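Endoglucanase (PDB 1DYS) hydrolyses internal beta-1,4-glucosidic bonds of cellulose as a family 6 glycoside hydrolase, with a role in the recycling of plant biomass. Local coordinates at residues Tyr86-Arg91 with Gly157-Ala162; Lys192-Ala197 with Ala251-Gln256; Gln262-Gln267 with Val303-Trp308; Ala288-Pro293 with Gln336-Asn341. All coordinates share one frame; numbering follows the deposited sequence.

Interaction 1 of 4, residues Tyr86-Arg91 with Gly157-Ala162; sequences YNLPDR and GPQQEA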
loop_
_atom_site.group_PDB
_atom_site.type_symbol
_atom_site.label_atom_id
_atom_site.label_comp_id
_atom_site.label_asym_id
_atom_site.label_seq_id
_atom_site.Cartn_x
_atom_site.Cartn_y
_atom_site.Cartn_z
ATOM N N TYR A 86 -1.208 14.125 -1.774
ATOM C CA TYR A 86 -1.319 13.024 -2.731
ATOM C C TYR A 86 -2.324 11.970 -2.288
ATOM O O TYR A 86 -1.908 10.955 -1.743
ATOM C CB TYR A 86 0.083 12.405 -2.910
ATOM C CG TYR A 86 0.280 11.247 -3.824
ATOM C CD1 TYR A 86 -0.164 11.238 -5.143
ATOM C CD2 TYR A 86 0.939 10.083 -3.395
ATOM C CE1 TYR A 86 0.057 10.178 -6.020
ATOM C CE2 TYR A 86 1.148 9.012 -4.228
ATOM C CZ TYR A 86 0.706 9.053 -5.541
ATOM O OH TYR A 86 0.935 7.962 -6.356
ATOM N N ASN A 87 -3.602 12.261 -2.500
ATOM C CA ASN A 87 -4.620 11.227 -2.156
ATOM C C ASN A 87 -5.820 11.321 -3.065
ATOM O O ASN A 87 -6.977 11.018 -2.665
ATOM C CB ASN A 87 -4.973 11.378 -0.682
ATOM C CG ASN A 87 -5.600 10.095 -0.122
ATOM O OD1 ASN A 87 -5.478 9.014 -0.696
ATOM N ND2 ASN A 87 -6.271 10.233 1.006
ATOM N N LEU A 88 -5.606 11.675 -4.332
ATOM C CA LEU A 88 -6.736 11.811 -5.261
ATOM C C LEU A 88 -7.552 10.552 -5.394
ATOM O O LEU A 88 -7.083 9.402 -5.401
ATOM C CB LEU A 88 -6.112 12.097 -6.662
ATOM C CG LEU A 88 -7.004 12.767 -7.708
ATOM C CD1 LEU A 88 -7.395 14.168 -7.253
ATOM C CD2 LEU A 88 -6.266 12.813 -9.047
ATOM N N PRO A 89 -8.862 10.716 -5.489
ATOM C CA PRO A 89 -9.707 9.555 -5.747
ATOM C C PRO A 89 -9.343 9.006 -7.116
ATOM O O PRO A 89 -9.060 9.734 -8.097
ATOM C CB PRO A 89 -11.169 10.049 -5.726
ATOM C CG PRO A 89 -11.013 11.385 -5.089
ATOM C CD PRO A 89 -9.627 11.948 -5.383
ATOM N N ASP A 90 -9.232 7.689 -7.235
ATOM C CA ASP A 90 -8.829 6.992 -8.446
ATOM C C ASP A 90 -7.438 7.431 -8.911
ATOM O O ASP A 90 -7.134 7.597 -10.110
ATOM C CB ASP A 90 -9.835 7.210 -9.591
ATOM C CG ASP A 90 -11.129 6.444 -9.346
ATOM O OD1 ASP A 90 -11.256 5.854 -8.248
ATOM O OD2 ASP A 90 -12.002 6.459 -10.249
ATOM N N ARG A 91 -6.598 7.667 -7.918
ATOM C CA ARG A 91 -5.203 8.071 -8.053
ATOM C C ARG A 91 -4.441 7.238 -9.068
ATOM O O ARG A 91 -4.664 6.032 -9.174
ATOM C CB ARG A 91 -4.535 7.848 -6.678
ATOM C CG ARG A 91 -3.348 8.782 -6.422
ATOM C CD ARG A 91 -2.958 8.775 -4.950
ATOM N NE ARG A 91 -2.328 7.490 -4.558
ATOM C CZ ARG A 91 -1.874 7.323 -3.316
ATOM N NH1 ARG A 91 -1.923 8.226 -2.335
ATOM N NH2 ARG A 91 -1.333 6.106 -3.044
ATOM N N GLY A 157 -13.519 14.256 -14.944
ATOM C CA GLY A 157 -14.392 15.281 -14.393
ATOM C C GLY A 157 -14.228 15.542 -12.914
ATOM O O GLY A 157 -13.821 16.592 -12.389
ATOM N N PRO A 158 -14.503 14.510 -12.105
ATOM C CA PRO A 158 -14.386 14.561 -10.664
ATOM C C PRO A 158 -12.945 14.838 -10.240
ATOM O O PRO A 158 -12.696 15.541 -9.235
ATOM C CB PRO A 158 -14.865 13.180 -10.156
ATOM C CG PRO A 158 -15.784 12.756 -11.298
ATOM C CD PRO A 158 -15.083 13.245 -12.564
ATOM N N GLN A 159 -11.966 14.344 -10.986
ATOM C CA GLN A 159 -10.578 14.606 -10.530
ATOM C C GLN A 159 -10.228 16.073 -10.702
ATOM O O GLN A 159 -9.556 16.680 -9.849
ATOM C CB GLN A 159 -9.566 13.675 -11.179
ATOM C CG GLN A 159 -9.607 12.240 -10.681
ATOM C CD GLN A 159 -8.539 11.414 -11.385
ATOM O OE1 GLN A 159 -8.092 11.737 -12.469
ATOM N NE2 GLN A 159 -8.117 10.337 -10.746
ATOM N N GLN A 160 -10.730 16.711 -11.756
ATOM C CA GLN A 160 -10.492 18.144 -11.946
ATOM C C GLN A 160 -11.146 18.932 -10.829
ATOM O O GLN A 160 -10.586 19.865 -10.249
ATOM C CB GLN A 160 -10.980 18.650 -13.294
ATOM C CG GLN A 160 -10.230 18.080 -14.501
ATOM C CD GLN A 160 -10.851 18.575 -15.796
ATOM O OE1 GLN A 160 -11.956 19.121 -15.797
ATOM N NE2 GLN A 160 -10.203 18.397 -16.936
ATOM N N GLU A 161 -12.375 18.524 -10.455
ATOM C CA GLU A 161 -13.070 19.150 -9.346
ATOM C C GLU A 161 -12.316 18.926 -8.031
ATOM O O GLU A 161 -12.209 19.842 -7.213
ATOM C CB GLU A 161 -14.503 18.604 -9.221
ATOM C CG GLU A 161 -15.225 19.162 -8.001
ATOM C CD GLU A 161 -16.692 18.776 -7.940
ATOM O OE1 GLU A 161 -17.229 18.326 -8.974
ATOM O OE2 GLU A 161 -17.318 18.936 -6.869
ATOM N N ALA A 162 -11.752 17.722 -7.841
ATOM C CA ALA A 162 -10.991 17.466 -6.627
ATOM C C ALA A 162 -9.770 18.375 -6.492
ATOM O O ALA A 162 -9.512 18.914 -5.411
ATOM C CB ALA A 162 -10.482 16.026 -6.549
#

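Interaction 2 of 4, residues Lys192-Ala197 with Ala251-Gln256; sequences KLEPTA and ANAMRQ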
loop_
_atom_site.group_PDB
_atom_site.type_symbol
_atom_site.label_atom_id
_atom_site.label_comp_id
_atom_site.label_asym_id
_atom_site.label_seq_id
_atom_site.Cartn_x
_atom_site.Cartn_y
_atom_site.Cartn_z
ATOM N N LYS A 192 2.485 17.814 -26.562
ATOM C CA LYS A 192 1.954 17.710 -25.232
ATOM C C LYS A 192 2.005 18.973 -24.392
ATOM O O LYS A 192 1.244 19.032 -23.425
ATOM C CB LYS A 192 2.724 16.676 -24.378
ATOM C CG LYS A 192 2.572 15.252 -24.874
ATOM C CD LYS A 192 1.159 14.766 -24.590
ATOM C CE LYS A 192 0.535 14.214 -25.859
ATOM N NZ LYS A 192 1.428 13.195 -26.478
ATOM N N LEU A 193 2.809 19.965 -24.740
ATOM C CA LEU A 193 2.897 21.187 -23.943
ATOM C C LEU A 193 1.617 21.988 -23.842
ATOM O O LEU A 193 1.281 22.557 -22.783
ATOM C CB LEU A 193 4.007 22.088 -24.506
ATOM C CG LEU A 193 5.411 21.520 -24.645
ATOM C CD1 LEU A 193 6.190 22.343 -25.672
ATOM C CD2 LEU A 193 6.142 21.496 -23.315
ATOM N N GLU A 194 0.893 22.101 -24.969
ATOM C CA GLU A 194 -0.365 22.872 -24.909
ATOM C C GLU A 194 -1.483 22.132 -24.214
ATOM O O GLU A 194 -2.140 22.658 -23.318
ATOM C CB GLU A 194 -0.799 23.444 -26.253
ATOM C CG GLU A 194 0.135 24.573 -26.688
ATOM C CD GLU A 194 0.054 25.814 -25.817
ATOM O OE1 GLU A 194 -0.876 25.947 -24.982
ATOM O OE2 GLU A 194 0.958 26.666 -25.995
ATOM N N PRO A 195 -1.670 20.855 -24.483
ATOM C CA PRO A 195 -2.663 20.041 -23.795
ATOM C C PRO A 195 -2.385 20.104 -22.296
ATOM O O PRO A 195 -3.343 20.165 -21.532
ATOM C CB PRO A 195 -2.529 18.604 -24.333
ATOM C CG PRO A 195 -1.957 18.896 -25.700
ATOM C CD PRO A 195 -1.035 20.108 -25.567
ATOM N N THR A 196 -1.116 20.185 -21.880
ATOM C CA THR A 196 -0.806 20.343 -20.454
ATOM C C THR A 196 -1.230 21.691 -19.915
ATOM O O THR A 196 -1.854 21.840 -18.856
ATOM C CB THR A 196 0.710 20.149 -20.215
ATOM O OG1 THR A 196 0.996 18.825 -20.690
ATOM C CG2 THR A 196 1.052 20.247 -18.745
ATOM N N ALA A 197 -0.954 22.778 -20.661
ATOM C CA ALA A 197 -1.391 24.095 -20.218
ATOM C C ALA A 197 -2.896 24.252 -20.165
ATOM O O ALA A 197 -3.413 24.960 -19.305
ATOM C CB ALA A 197 -0.798 25.178 -21.136
ATOM N N ALA A 251 6.669 26.991 -18.949
ATOM C CA ALA A 251 6.504 28.388 -18.517
ATOM C C ALA A 251 6.160 29.309 -19.683
ATOM O O ALA A 251 5.306 30.178 -19.529
ATOM C CB ALA A 251 7.778 28.836 -17.809
ATOM N N ASN A 252 6.712 29.041 -20.860
ATOM C CA ASN A 252 6.390 29.832 -22.060
ATOM C C ASN A 252 4.962 29.630 -22.542
ATOM O O ASN A 252 4.249 30.591 -22.895
ATOM C CB ASN A 252 7.436 29.491 -23.137
ATOM C CG ASN A 252 8.810 30.063 -22.842
ATOM O OD1 ASN A 252 9.037 30.791 -21.866
ATOM N ND2 ASN A 252 9.831 29.759 -23.638
ATOM N N ALA A 253 4.439 28.398 -22.502
ATOM C CA ALA A 253 3.084 28.063 -22.859
ATOM C C ALA A 253 2.119 28.712 -21.867
ATOM O O ALA A 253 1.094 29.245 -22.290
ATOM C CB ALA A 253 2.817 26.567 -22.896
ATOM N N MET A 254 2.425 28.665 -20.575
ATOM C CA MET A 254 1.585 29.280 -19.564
ATOM C C MET A 254 1.495 30.791 -19.680
ATOM O O MET A 254 0.462 31.409 -19.458
ATOM C CB MET A 254 2.120 28.930 -18.162
ATOM C CG MET A 254 2.085 27.424 -17.926
ATOM S SD MET A 254 0.421 26.720 -17.710
ATOM C CE MET A 254 0.918 24.988 -17.578
ATOM N N ARG A 255 2.651 31.399 -19.919
ATOM C CA ARG A 255 2.783 32.847 -20.033
ATOM C C ARG A 255 1.879 33.457 -21.079
ATOM O O ARG A 255 1.214 34.473 -20.881
ATOM C CB ARG A 255 4.266 33.095 -20.367
ATOM C CG ARG A 255 4.531 34.552 -20.707
ATOM C CD ARG A 255 6.021 34.794 -20.786
ATOM N NE ARG A 255 6.699 34.435 -19.543
ATOM C CZ ARG A 255 7.597 33.475 -19.428
ATOM N NH1 ARG A 255 7.905 32.730 -20.489
ATOM N NH2 ARG A 255 8.189 33.187 -18.288
ATOM N N GLN A 256 1.773 32.807 -22.237
ATOM C CA GLN A 256 0.960 33.175 -23.362
ATOM C C GLN A 256 -0.534 33.042 -23.092
ATOM O O GLN A 256 -1.368 33.548 -23.853
ATOM C CB GLN A 256 1.263 32.288 -24.577
ATOM C CG GLN A 256 2.473 32.701 -25.378
ATOM C CD GLN A 256 2.629 34.214 -25.443
ATOM O OE1 GLN A 256 3.653 34.737 -25.016
ATOM N NE2 GLN A 256 1.593 34.895 -25.910
HETATM O O HOH W 1 0.212 29.220 -24.767
#

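Interaction 3 of 4, residues Gln262-Gln267 with Val303-Trp308; sequences QFIIDQ and VDAIVW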
loop_
_atom_site.group_PDB
_atom_site.type_symbol
_atom_site.label_atom_id
_atom_site.label_comp_id
_atom_site.label_asym_id
_atom_site.label_seq_id
_atom_site.Cartn_x
_atom_site.Cartn_y
_atom_site.Cartn_z
ATOM N N GLN A 262 6.220 29.304 -12.598
ATOM C CA GLN A 262 7.354 28.921 -11.787
ATOM C C GLN A 262 7.455 27.456 -11.382
ATOM O O GLN A 262 6.462 26.909 -10.956
ATOM C CB GLN A 262 7.465 29.792 -10.531
ATOM C CG GLN A 262 7.547 31.284 -10.884
ATOM C CD GLN A 262 8.740 31.599 -11.784
ATOM O OE1 GLN A 262 8.558 31.907 -12.951
ATOM N NE2 GLN A 262 9.957 31.496 -11.274
ATOM N N PHE A 263 8.653 26.874 -11.499
ATOM C CA PHE A 263 8.800 25.451 -11.195
ATOM C C PHE A 263 9.636 25.161 -9.957
ATOM O O PHE A 263 10.531 25.899 -9.589
ATOM C CB PHE A 263 9.575 24.738 -12.331
ATOM C CG PHE A 263 8.700 24.274 -13.450
ATOM C CD1 PHE A 263 8.076 25.204 -14.272
ATOM C CD2 PHE A 263 8.368 22.943 -13.653
ATOM C CE1 PHE A 263 7.230 24.826 -15.274
ATOM C CE2 PHE A 263 7.548 22.550 -14.676
ATOM C CZ PHE A 263 6.938 23.484 -15.515
ATOM N N ILE A 264 9.412 23.992 -9.360
ATOM C CA ILE A 264 10.310 23.401 -8.377
ATOM C C ILE A 264 10.611 22.017 -8.983
ATOM O O ILE A 264 9.700 21.474 -9.569
ATOM C CB ILE A 264 9.980 23.270 -6.904
ATOM C CG1 ILE A 264 8.609 22.594 -6.720
ATOM C CG2 ILE A 264 9.974 24.678 -6.295
ATOM C CD1 ILE A 264 8.089 22.573 -5.303
ATOM N N ILE A 265 11.880 21.602 -9.033
ATOM C CA ILE A 265 12.215 20.387 -9.795
ATOM C C ILE A 265 12.948 19.405 -8.896
ATOM O O ILE A 265 13.913 19.720 -8.227
ATOM C CB ILE A 265 13.176 20.693 -10.966
ATOM C CG1 ILE A 265 12.426 21.544 -11.996
ATOM C CG2 ILE A 265 13.644 19.410 -11.664
ATOM C CD1 ILE A 265 13.100 21.804 -13.303
ATOM N N ASP A 266 12.432 18.170 -8.828
ATOM C CA ASP A 266 13.006 17.159 -7.941
ATOM C C ASP A 266 14.340 16.706 -8.555
ATOM O O ASP A 266 14.368 16.443 -9.763
ATOM C CB ASP A 266 12.084 15.923 -7.943
ATOM C CG ASP A 266 12.317 14.967 -6.782
ATOM O OD1 ASP A 266 13.222 15.114 -5.934
ATOM O OD2 ASP A 266 11.537 13.962 -6.698
ATOM N N GLN A 267 15.376 16.634 -7.724
ATOM C CA GLN A 267 16.630 16.014 -8.141
ATOM C C GLN A 267 17.024 15.019 -7.061
ATOM O O GLN A 267 18.182 14.671 -6.912
ATOM C CB GLN A 267 17.801 16.999 -8.363
ATOM C CG GLN A 267 17.629 17.900 -9.580
ATOM C CD GLN A 267 17.812 17.133 -10.886
ATOM O OE1 GLN A 267 18.936 16.985 -11.376
ATOM N NE2 GLN A 267 16.720 16.649 -11.416
ATOM N N VAL A 303 12.561 28.671 -12.813
ATOM C CA VAL A 303 12.704 27.594 -11.816
ATOM C C VAL A 303 13.029 28.217 -10.463
ATOM O O VAL A 303 14.129 28.699 -10.209
ATOM C CB VAL A 303 13.761 26.566 -12.244
ATOM C CG1 VAL A 303 13.854 25.431 -11.212
ATOM C CG2 VAL A 303 13.435 25.917 -13.590
ATOM N N ASP A 304 12.039 28.259 -9.566
ATOM C CA ASP A 304 12.214 28.731 -8.226
ATOM C C ASP A 304 13.289 27.976 -7.420
ATOM O O ASP A 304 14.054 28.529 -6.631
ATOM C CB ASP A 304 10.936 28.647 -7.370
ATOM C CG ASP A 304 9.919 29.730 -7.651
ATOM O OD1 ASP A 304 10.260 30.782 -8.227
ATOM O OD2 ASP A 304 8.733 29.550 -7.282
ATOM N N ALA A 305 13.316 26.650 -7.530
ATOM C CA ALA A 305 14.281 25.905 -6.729
ATOM C C ALA A 305 14.440 24.473 -7.214
ATOM O O ALA A 305 13.544 23.906 -7.853
ATOM C CB ALA A 305 13.850 25.885 -5.257
ATOM N N ILE A 306 15.618 23.939 -6.945
ATOM C CA ILE A 306 15.843 22.498 -7.092
ATOM C C ILE A 306 15.549 21.965 -5.696
ATOM O O ILE A 306 15.963 22.582 -4.713
ATOM C CB ILE A 306 17.272 22.101 -7.547
ATOM C CG1 ILE A 306 17.380 22.496 -9.020
ATOM C CG2 ILE A 306 17.514 20.609 -7.293
ATOM C CD1 ILE A 306 18.752 22.631 -9.629
ATOM N N VAL A 307 14.678 20.962 -5.565
ATOM C CA VAL A 307 14.329 20.360 -4.293
ATOM C C VAL A 307 14.486 18.841 -4.356
ATOM O O VAL A 307 14.826 18.261 -5.415
ATOM C CB VAL A 307 12.848 20.694 -3.902
ATOM C CG1 VAL A 307 12.695 22.195 -3.666
ATOM C CG2 VAL A 307 11.936 20.190 -5.023
ATOM N N TRP A 308 14.382 18.145 -3.228
ATOM C CA TRP A 308 14.221 16.690 -3.185
ATOM C C TRP A 308 12.782 16.414 -2.686
ATOM O O TRP A 308 12.366 16.895 -1.615
ATOM C CB TRP A 308 15.183 15.933 -2.293
ATOM C CG TRP A 308 16.611 15.873 -2.704
ATOM C CD1 TRP A 308 17.212 16.567 -3.696
ATOM C CD2 TRP A 308 17.597 15.019 -2.119
ATOM N NE1 TRP A 308 18.553 16.198 -3.786
ATOM C CE2 TRP A 308 18.801 15.269 -2.823
ATOM C CE3 TRP A 308 17.583 14.080 -1.073
ATOM C CZ2 TRP A 308 19.977 14.601 -2.451
ATOM C CZ3 TRP A 308 18.744 13.432 -0.723
ATOM C CH2 TRP A 308 19.925 13.683 -1.440
#

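Interaction 4 of 4, residues Ala288-Pro293 with Gln336-Asn341; sequences AGFGQP and QMLTQN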
loop_
_atom_site.group_PDB
_atom_site.type_symbol
_atom_site.label_atom_id
_atom_site.label_comp_id
_atom_site.label_asym_id
_atom_site.label_seq_id
_atom_site.Cartn_x
_atom_site.Cartn_y
_atom_site.Cartn_z
ATOM N N ALA A 288 21.686 4.977 -10.420
ATOM C CA ALA A 288 21.264 6.366 -10.145
ATOM C C ALA A 288 22.016 6.917 -8.934
ATOM O O ALA A 288 22.570 6.172 -8.125
ATOM C CB ALA A 288 19.758 6.424 -9.891
ATOM N N GLY A 289 22.044 8.259 -8.844
ATOM C CA GLY A 289 22.697 8.847 -7.688
ATOM C C GLY A 289 21.786 9.908 -7.065
ATOM O O GLY A 289 20.866 10.395 -7.748
ATOM N N PHE A 290 22.092 10.212 -5.805
ATOM C CA PHE A 290 21.446 11.389 -5.209
ATOM C C PHE A 290 21.809 12.600 -6.090
ATOM O O PHE A 290 22.986 12.764 -6.527
ATOM C CB PHE A 290 21.939 11.736 -3.833
ATOM C CG PHE A 290 21.578 10.795 -2.722
ATOM C CD1 PHE A 290 20.233 10.447 -2.560
ATOM C CD2 PHE A 290 22.484 10.334 -1.791
ATOM C CE1 PHE A 290 19.843 9.632 -1.527
ATOM C CE2 PHE A 290 22.102 9.514 -0.751
ATOM C CZ PHE A 290 20.768 9.147 -0.626
ATOM N N GLY A 291 20.822 13.427 -6.403
ATOM C CA GLY A 291 21.099 14.591 -7.246
ATOM C C GLY A 291 21.474 15.784 -6.351
ATOM O O GLY A 291 21.691 15.702 -5.160
ATOM N N GLN A 292 21.577 16.929 -7.025
ATOM C CA GLN A 292 21.891 18.193 -6.376
ATOM C C GLN A 292 20.922 18.477 -5.240
ATOM O O GLN A 292 19.702 18.447 -5.421
ATOM C CB GLN A 292 21.729 19.297 -7.451
ATOM C CG GLN A 292 21.392 20.675 -6.934
ATOM C CD GLN A 292 22.629 21.449 -6.512
ATOM O OE1 GLN A 292 23.472 21.682 -7.383
ATOM N NE2 GLN A 292 22.724 21.856 -5.251
ATOM N N PRO A 293 21.449 18.768 -4.081
ATOM C CA PRO A 293 20.618 19.140 -2.932
ATOM C C PRO A 293 19.923 20.462 -3.193
ATOM O O PRO A 293 20.283 21.246 -4.061
ATOM C CB PRO A 293 21.552 19.218 -1.715
ATOM C CG PRO A 293 22.716 18.350 -2.210
ATOM C CD PRO A 293 22.851 18.687 -3.700
ATOM N N GLN A 336 22.337 2.856 -0.575
ATOM C CA GLN A 336 23.808 2.820 -0.674
ATOM C C GLN A 336 24.236 3.219 -2.069
ATOM O O GLN A 336 25.143 4.052 -2.260
ATOM C CB GLN A 336 24.321 1.412 -0.273
ATOM C CG GLN A 336 24.096 1.124 1.204
ATOM C CD GLN A 336 24.527 -0.304 1.509
ATOM O OE1 GLN A 336 25.664 -0.645 1.138
ATOM N NE2 GLN A 336 23.664 -1.093 2.117
ATOM N N MET A 337 23.590 2.749 -3.136
ATOM C CA MET A 337 23.895 3.117 -4.499
ATOM C C MET A 337 23.765 4.614 -4.747
ATOM O O MET A 337 24.611 5.307 -5.343
ATOM C CB MET A 337 23.063 2.306 -5.504
ATOM C CG MET A 337 23.155 2.841 -6.927
ATOM S SD MET A 337 21.801 2.384 -8.037
ATOM C CE MET A 337 20.512 3.379 -7.261
ATOM N N LEU A 338 22.658 5.203 -4.236
ATOM C CA LEU A 338 22.459 6.636 -4.453
ATOM C C LEU A 338 23.604 7.418 -3.763
ATOM O O LEU A 338 23.961 8.480 -4.270
ATOM C CB LEU A 338 21.133 7.131 -3.892
ATOM C CG LEU A 338 19.868 6.637 -4.644
ATOM C CD1 LEU A 338 18.675 6.961 -3.757
ATOM C CD2 LEU A 338 19.754 7.192 -6.043
ATOM N N THR A 339 24.102 6.870 -2.671
ATOM C CA THR A 339 25.152 7.570 -1.920
ATOM C C THR A 339 26.473 7.482 -2.669
ATOM O O THR A 339 27.094 8.504 -2.911
ATOM C CB THR A 339 25.318 6.917 -0.546
ATOM O OG1 THR A 339 24.107 6.960 0.231
ATOM C CG2 THR A 339 26.375 7.680 0.262
ATOM N N GLN A 340 26.897 6.270 -2.998
ATOM C CA GLN A 340 28.124 6.144 -3.808
ATOM C C GLN A 340 28.086 6.953 -5.091
ATOM O O GLN A 340 29.148 7.391 -5.575
ATOM C CB GLN A 340 28.347 4.668 -4.177
ATOM C CG GLN A 340 28.444 3.722 -3.019
ATOM C CD GLN A 340 28.483 2.254 -3.379
ATOM O OE1 GLN A 340 29.560 1.664 -3.415
ATOM N NE2 GLN A 340 27.329 1.654 -3.643
ATOM N N ASN A 341 26.953 7.162 -5.765
ATOM C CA ASN A 341 26.856 7.928 -6.999
ATOM C C ASN A 341 26.349 9.353 -6.789
ATOM O O ASN A 341 26.015 10.021 -7.781
ATOM C CB ASN A 341 25.934 7.236 -8.001
ATOM C CG ASN A 341 26.572 5.939 -8.470
ATOM O OD1 ASN A 341 27.503 5.941 -9.281
ATOM N ND2 ASN A 341 26.068 4.829 -7.962
#

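Interaction 1 of 4, residues Tyr86-Arg91 with Gly157-Ala162
The type II beta turn from L88 to R91, in the loop that follows strand 79-85 of the family 6 catalytic domain, is held against helix 150-169 chiefly by Q159. Beyond CG the glutamine is extended (chi2 -179°), which carries its amide from the helix to the turn. There NE2 gives P89 O a nearly straight hydrogen bond of 2.9 Å (N-H...O angle 174°), lying in the carbonyl plane while P89 O lies in the amide plane. L88 crosses the glutamine at about a right angle, its CD2 3.5 Å from Q159 CD. Its other methyl, CD1, packs on A162 CB at 3.7 Å, and P89 CD approaches the same CB more loosely, at 4.3 Å. An alanine in place of Q159 would probably deprive P89 O of this donor and open a gap beside L88 CD2, easing the turn's hold on the helix. The D90 carboxylate looks to L104, whose N it binds through OD1. At the end of the turn R91 folds back: NH1 bonds to Y86 O at 2.8 Å, and Y86 CE2 sits over the centre of the guanidinium at 3.5 Å from its plane. Y86 OH in turn bonds D92, a probable proton donor. A loop leaving the C-terminal end of a parallel strand and carrying active-site residues is typical of beta/alpha barrel enzymes.

Interaction 2 of 4, residues Lys192-Ala197 with Ala251-Gln256
E194 and M254 both bend at their second torsion, the glutamate with chi2 at -67° and the methionine at -71°, and each bend turns the end of the chain across the gap between two helices. The methionine tip arrives alongside A197, with CE 3.6 Å from A197 CA and SD 3.9 Å from A197 CB. On the glutamate side, OE2 rests 3.6 Å from A253 CB. A single water donates to E194 OE2 at 2.9 Å and to A253 O at 2.6 Å, tying the carboxylate to the backbone of the facing helix. The other oxygen, OE1, forms a salt bridge with R257. Helices 190-207 and 243-255 are consecutive helices of the barrel's outer layer, separated in the chain by strand 215-218, and the segments here cross at -52° with their axes 9.4 Å apart. Small residues allow this approach: the methyl carbons A197 CB and A253 CB meet at 4.3 Å. Within helix 190-207, K192 O is gripped from opposite faces of its plane by T196 N and T196 OG1, the hydroxyl donating at 2.8 Å. T196 also touches V145 of helix 140-146 and I250 of helix 243-255.

Interaction 3 of 4, residues Gln262-Gln267 with Val303-Trp308
Q262 and D304 cross at about a right angle, their amide and carboxylate planes turned 51° apart. Q262 NE2 meets D304 OD1 from above the carboxylate plane at 3.1 Å, in a nearly straight bond (177°) that keeps D304 OD1 in the plane of the amide. Both groups have further partners: Q262 NE2 also bonds P301 O, and D304 OD2 takes Y178 OH and a salt bridge from R214, so the charge of the buried carboxylate is probably well compensated. I265 and V303 likewise cross at about a right angle, on the face they share with F263 and I306; there I265 CD1 lies 4.1 Å from V303 CG2. Helix 243-255 packs over F263, I265 and V303. These are neighbouring parallel strands of the distorted barrel of family 6, and 262-266 is flanked on its other edge by strand 215-218. A beta bulge between F263 and I264 shifts the register by one; beyond it the backbone bonds run from I265 N to A305 O (3.1 Å), V307 N to I265 O (3.0 Å) and Q267 N to V307 O (2.9 Å). On the face of I264, A305 and V307, I264 CB meets V307 CG2 at 4.1 Å. At the C-terminal end Q267, with CG beside its backbone N (chi1 -69°), lays CG 3.5 Å from I306 CG2. D266 OD1 reaches past W308 to V309 N and S268 OG, close to the probable substrate-binding K310.

Interaction 4 of 4, residues Ala288-Pro293 with Gln336-Asn341
M337, the first residue of segment 336-341 to touch A288, accepts a weak hydrogen bond at SD from A288 N at 3.5 Å, and the bend at its third torsion (chi3 70°) turns CE onto A288 CB. L338 and F290 carry much of the contact. The leucine's carbonyl O takes the N-H of F290 at 3.0 Å in an almost straight bond (177°), while its CB stands over the centre of the F290 ring, 3.6 Å from the centroid, as a CH-pi contact. The two side chains cross at about a right angle, and the leucine divides its methyls, CD1 touching the ring at CE1 and CD2 lying 3.5 Å from G289 C. The contact joins the helix near the C terminus, 332-340, to strand 288-289, half of a small antiparallel pair with strand 270-271, and to the loop leaving it. F290 also stacks with W308 and touches V43 of helix 34-46. A serine in place of F290 would probably strip L338 CB of its aromatic face and leave W308 without its stacking partner. Next along, T339 lies beside F290, pointing the same way; its OG1, bonded to A335 O, comes 3.4 Å from F290 CE2. At N341, where the chain leaves the helix, the backbone N bonds M337 O, and the side chain folds back so that ND2 reaches the same oxygen from the opposite face of its plane. N341 CB lies 3.5 Å from A288 O, and N341 O receives a CA-H...O contact from G289 CA at 3.5 Å.

In the fold
From the N terminus, interaction 1 comes first, closing a loop of 65 residues that spans strand 132-136 and joins the turn after strand 79-85 to outer helix 150-169. Interaction 2 follows in series, bringing the next two outer helices of the barrel, 190-207 and 243-255, together across 53 residues. Helix 243-255 leads directly into strand 262-266, where interaction 3 begins; the nearest atoms of interactions 2 and 3 are about 4 Å apart. Interactions 3 and 4 cross, since 288-293 falls between the two strands of interaction 3 and 336-341 follows them. They also touch: W308 NE1 lies 3.0 Å from Q292 O, a probable hydrogen bond linking the end of strand 303-307 to the loop that interaction 4 packs against helix 332-340.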